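Local coordinates for putative acyl-CoA thioester hydrolase YbhC (Escherichia coli K-12, PDB 3GRH), which is a putative thioesterase of the outer membrane, a lipoprotein of the pectinesterase family that neither binds pectin nor has pectinesterase activity, at residues N105-I110 / G129-G134. Numbering follows the deposited sequence.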
ATOM      1  N   ASN A 105      16.789 -18.830   8.933  1.00 17.37           N
ATOM      2  CA  ASN A 105      16.571 -17.515   9.590  1.00 18.09           C
ATOM      3  C   ASN A 105      17.320 -16.392   8.878  1.00 17.70           C
ATOM      4  O   ASN A 105      17.022 -15.174   9.076  1.00 17.36           O
ATOM      5  CB  ASN A 105      17.097 -17.541  11.046  1.00 21.13           C
ATOM      6  CG  ASN A 105      16.280 -18.400  11.959  1.00 26.45           C
ATOM      7  OD1 ASN A 105      15.100 -18.663  11.715  1.00 32.90           O
ATOM      8  ND2 ASN A 105      16.905 -18.841  13.054  1.00 32.00           N
ATOM      9  N   LYS A 106      18.251 -16.765   8.013  1.00 15.91           N
ATOM     10  CA  LYS A 106      19.039 -15.795   7.304  1.00 17.14           C
ATOM     11  C   LYS A 106      18.263 -15.248   6.137  1.00 14.93           C
ATOM     12  O   LYS A 106      17.512 -15.952   5.467  1.00 14.84           O
ATOM     13  CB  LYS A 106      20.359 -16.390   6.833  1.00 17.41           C
ATOM     14  CG  LYS A 106      21.476 -16.200   7.859  1.00 22.22           C
ATOM     15  CD  LYS A 106      22.900 -16.454   7.273  1.00 23.64           C
ATOM     16  CE  LYS A 106      23.108 -15.832   5.836  1.00 27.71           C
ATOM     17  NZ  LYS A 106      23.639 -14.399   5.962  1.00 28.05           N
ATOM     18  N   ARG A 107      18.480 -13.962   5.886  1.00 13.83           N
ATOM     19  CA  ARG A 107      17.860 -13.313   4.726  1.00 13.01           C
ATOM     20  C   ARG A 107      18.379 -13.876   3.410  1.00 12.57           C
ATOM     21  O   ARG A 107      19.621 -14.124   3.259  1.00 13.17           O
ATOM     22  CB  ARG A 107      18.139 -11.803   4.752  1.00 11.88           C
ATOM     23  CG  ARG A 107      17.612 -11.108   3.626  1.00 13.62           C
ATOM     24  CD  ARG A 107      17.666  -9.586   3.743  1.00 13.41           C
ATOM     25  NE  ARG A 107      16.781  -9.129   4.783  1.00 14.06           N
ATOM     26  CZ  ARG A 107      15.444  -9.037   4.654  1.00 12.73           C
ATOM     27  NH1 ARG A 107      14.838  -9.367   3.541  1.00 10.96           N
ATOM     28  NH2 ARG A 107      14.737  -8.704   5.697  1.00 13.21           N
ATOM     29  N   GLN A 108      17.465 -14.109   2.452  1.00 12.98           N
ATOM     30  CA  GLN A 108      17.823 -14.587   1.128  1.00 12.90           C
ATOM     31  C   GLN A 108      17.490 -13.598   0.097  1.00 11.79           C
ATOM     32  O   GLN A 108      16.491 -12.907   0.242  1.00 12.23           O
ATOM     33  CB  GLN A 108      17.138 -15.875   0.819  1.00 13.56           C
ATOM     34  CG  GLN A 108      17.522 -16.846   1.828  1.00 18.11           C
ATOM     35  CD  GLN A 108      16.968 -18.135   1.575  1.00 22.60           C
ATOM     36  OE1 GLN A 108      17.522 -18.907   0.800  1.00 24.27           O
ATOM     37  NE2 GLN A 108      15.895 -18.438   2.264  1.00 22.93           N
ATOM     38  N   TYR A 109      18.356 -13.501  -0.902  1.00 10.92           N
ATOM     39  CA  TYR A 109      18.273 -12.508  -1.945  1.00 10.51           C
ATOM     40  C   TYR A 109      18.038 -13.158  -3.292  1.00 10.97           C
ATOM     41  O   TYR A 109      18.782 -14.058  -3.671  1.00 12.01           O
ATOM     42  CB  TYR A 109      19.581 -11.740  -2.003  1.00 10.97           C
ATOM     43  CG  TYR A 109      19.831 -10.902  -0.784  1.00 11.72           C
ATOM     44  CD1 TYR A 109      19.451  -9.598  -0.761  1.00 15.72           C
ATOM     45  CD2 TYR A 109      20.519 -11.429   0.304  1.00 15.77           C
ATOM     46  CE1 TYR A 109      19.668  -8.834   0.342  1.00 15.44           C
ATOM     47  CE2 TYR A 109      20.770 -10.625   1.432  1.00 14.33           C
ATOM     48  CZ  TYR A 109      20.286  -9.342   1.412  1.00 13.90           C
ATOM     49  OH  TYR A 109      20.490  -8.432   2.441  1.00 17.77           O
ATOM     50  N   ILE A 110      16.999 -12.686  -3.985  1.00 11.81           N
ATOM     51  CA  ILE A 110      16.593 -13.196  -5.271  1.00 10.76           C
ATOM     52  C   ILE A 110      16.695 -12.057  -6.245  1.00 12.20           C
ATOM     53  O   ILE A 110      15.994 -11.064  -6.139  1.00 11.22           O
ATOM     54  CB  ILE A 110      15.155 -13.735  -5.257  1.00 10.51           C
ATOM     55  CG1 ILE A 110      15.039 -14.855  -4.271  1.00 12.50           C
ATOM     56  CG2 ILE A 110      14.771 -14.224  -6.697  1.00 12.70           C
ATOM     57  CD1 ILE A 110      13.572 -15.267  -3.909  1.00 14.31           C
ATOM     58  N   GLY A 129      13.696 -13.477   6.235  1.00 12.90           N
ATOM     59  CA  GLY A 129      13.284 -12.474   5.234  1.00 11.73           C
ATOM     60  C   GLY A 129      13.702 -12.818   3.814  1.00 11.69           C
ATOM     61  O   GLY A 129      14.673 -13.466   3.572  1.00 11.92           O
ATOM     62  N   ILE A 130      12.867 -12.424   2.867  1.00  8.98           N
ATOM     63  CA  ILE A 130      13.183 -12.547   1.473  1.00 10.49           C
ATOM     64  C   ILE A 130      13.356 -11.165   0.867  1.00  9.88           C
ATOM     65  O   ILE A 130      12.502 -10.296   1.093  1.00 10.27           O
ATOM     66  CB  ILE A 130      12.049 -13.228   0.725  1.00 13.02           C
ATOM     67  CG1 ILE A 130      11.874 -14.639   1.245  1.00 16.71           C
ATOM     68  CG2 ILE A 130      12.383 -13.300  -0.799  1.00 13.35           C
ATOM     69  CD1 ILE A 130      12.948 -15.547   0.811  1.00 19.43           C
ATOM     70  N   THR A 131      14.461 -10.970   0.132  1.00 10.17           N
ATOM     71  CA  THR A 131      14.676  -9.733  -0.681  1.00 10.64           C
ATOM     72  C   THR A 131      14.581 -10.073  -2.125  1.00 10.60           C
ATOM     73  O   THR A 131      15.272 -10.929  -2.599  1.00 10.90           O
ATOM     74  CB  THR A 131      16.006  -9.096  -0.374  1.00  9.99           C
ATOM     75  OG1 THR A 131      16.057  -8.752   1.028  1.00 12.00           O
ATOM     76  CG2 THR A 131      16.211  -7.835  -1.215  1.00 11.28           C
ATOM     77  N   LEU A 132      13.699  -9.410  -2.855  1.00 11.01           N
ATOM     78  CA  LEU A 132      13.545  -9.617  -4.299  1.00 10.27           C
ATOM     79  C   LEU A 132      13.849  -8.296  -4.984  1.00 10.27           C
ATOM     80  O   LEU A 132      13.260  -7.278  -4.624  1.00 10.49           O
ATOM     81  CB  LEU A 132      12.112 -10.056  -4.597  1.00 13.42           C
ATOM     82  CG  LEU A 132      11.764 -10.341  -6.021  1.00 14.31           C
ATOM     83  CD1 LEU A 132      12.438 -11.608  -6.500  1.00 18.51           C
ATOM     84  CD2 LEU A 132      10.255 -10.440  -6.152  1.00 19.01           C
ATOM     85  N   TYR A 133      14.762  -8.304  -5.941  1.00 10.32           N
ATOM     86  CA  TYR A 133      15.185  -7.085  -6.557  1.00  9.30           C
ATOM     87  C   TYR A 133      15.452  -7.254  -8.013  1.00 10.67           C
ATOM     88  O   TYR A 133      15.933  -8.312  -8.439  1.00 12.13           O
ATOM     89  CB  TYR A 133      16.406  -6.554  -5.854  1.00 11.33           C
ATOM     90  CG  TYR A 133      17.672  -7.353  -5.920  1.00 12.78           C
ATOM     91  CD1 TYR A 133      18.682  -7.062  -6.831  1.00 16.76           C
ATOM     92  CD2 TYR A 133      17.889  -8.393  -5.017  1.00 13.20           C
ATOM     93  CE1 TYR A 133      19.814  -7.794  -6.840  1.00 16.82           C
ATOM     94  CE2 TYR A 133      19.004  -9.140  -5.067  1.00 14.85           C
ATOM     95  CZ  TYR A 133      19.983  -8.808  -5.934  1.00 16.59           C
ATOM     96  OH  TYR A 133      21.155  -9.513  -6.000  1.00 18.05           O
ATOM     97  N   GLY A 134      15.107  -6.213  -8.743  1.00  9.81           N
ATOM     98  CA  GLY A 134      15.412  -6.165 -10.163  1.00  9.41           C
ATOM     99  C   GLY A 134      16.783  -5.720 -10.437  1.00 10.22           C
ATOM    100  O   GLY A 134      17.340  -4.893  -9.678  1.00 11.66           O
TER
HETATM  101  O   HOH W   1      16.005 -12.928   7.840  1.00 27.26           O
HETATM  102  O   HOH W   2      15.113 -16.273   4.321  1.00 21.12           O
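G129 meets residues 105-108 with its backbone: its O accepts the N-H of Q108 at 3.1 Å, one water joins its N to N105 O, and a second links its O to K106 O and Q108 NE2, which also bonds A99 O of helix 92-100. Its CA lies under one face of the R107 guanidinium, where a side chain would collide with NH2, so glycine suits the place. I130, whose beta-branched side chain favours the extended backbone, sets CG2 3.9 Å from I110 CD1, on the face turned to that helix. Strands 108-112 and 130-134 are neighbours in one parallel sheet of the right-handed beta-helix known from pectinesterases, stacked from one coil to the next. T131 N gives a 2.8 Å bond to Q108 O, and its O receives I110 N. Its OG1 takes R107 NH1 at 2.9 Å, a bent bond tilted 29° from the guanidinium plane, and also pairs with Q204; its CB and CG2 lie alongside the Y109 ring. R107 reaches it because CG stands anti to the backbone N (chi1 178°) and the chain bends at chi3; NH2 bonds G202 O. A leucine in place of R107 would probably leave T131 OG1 and G202 O each short of a donor. L132 CD1 packs on the CG2 branch of I110, 3.5 Å away. Y133 N then bonds I110 O, while Y109 CB sits at the edge of the Y133 ring, 4.1 Å from CE2.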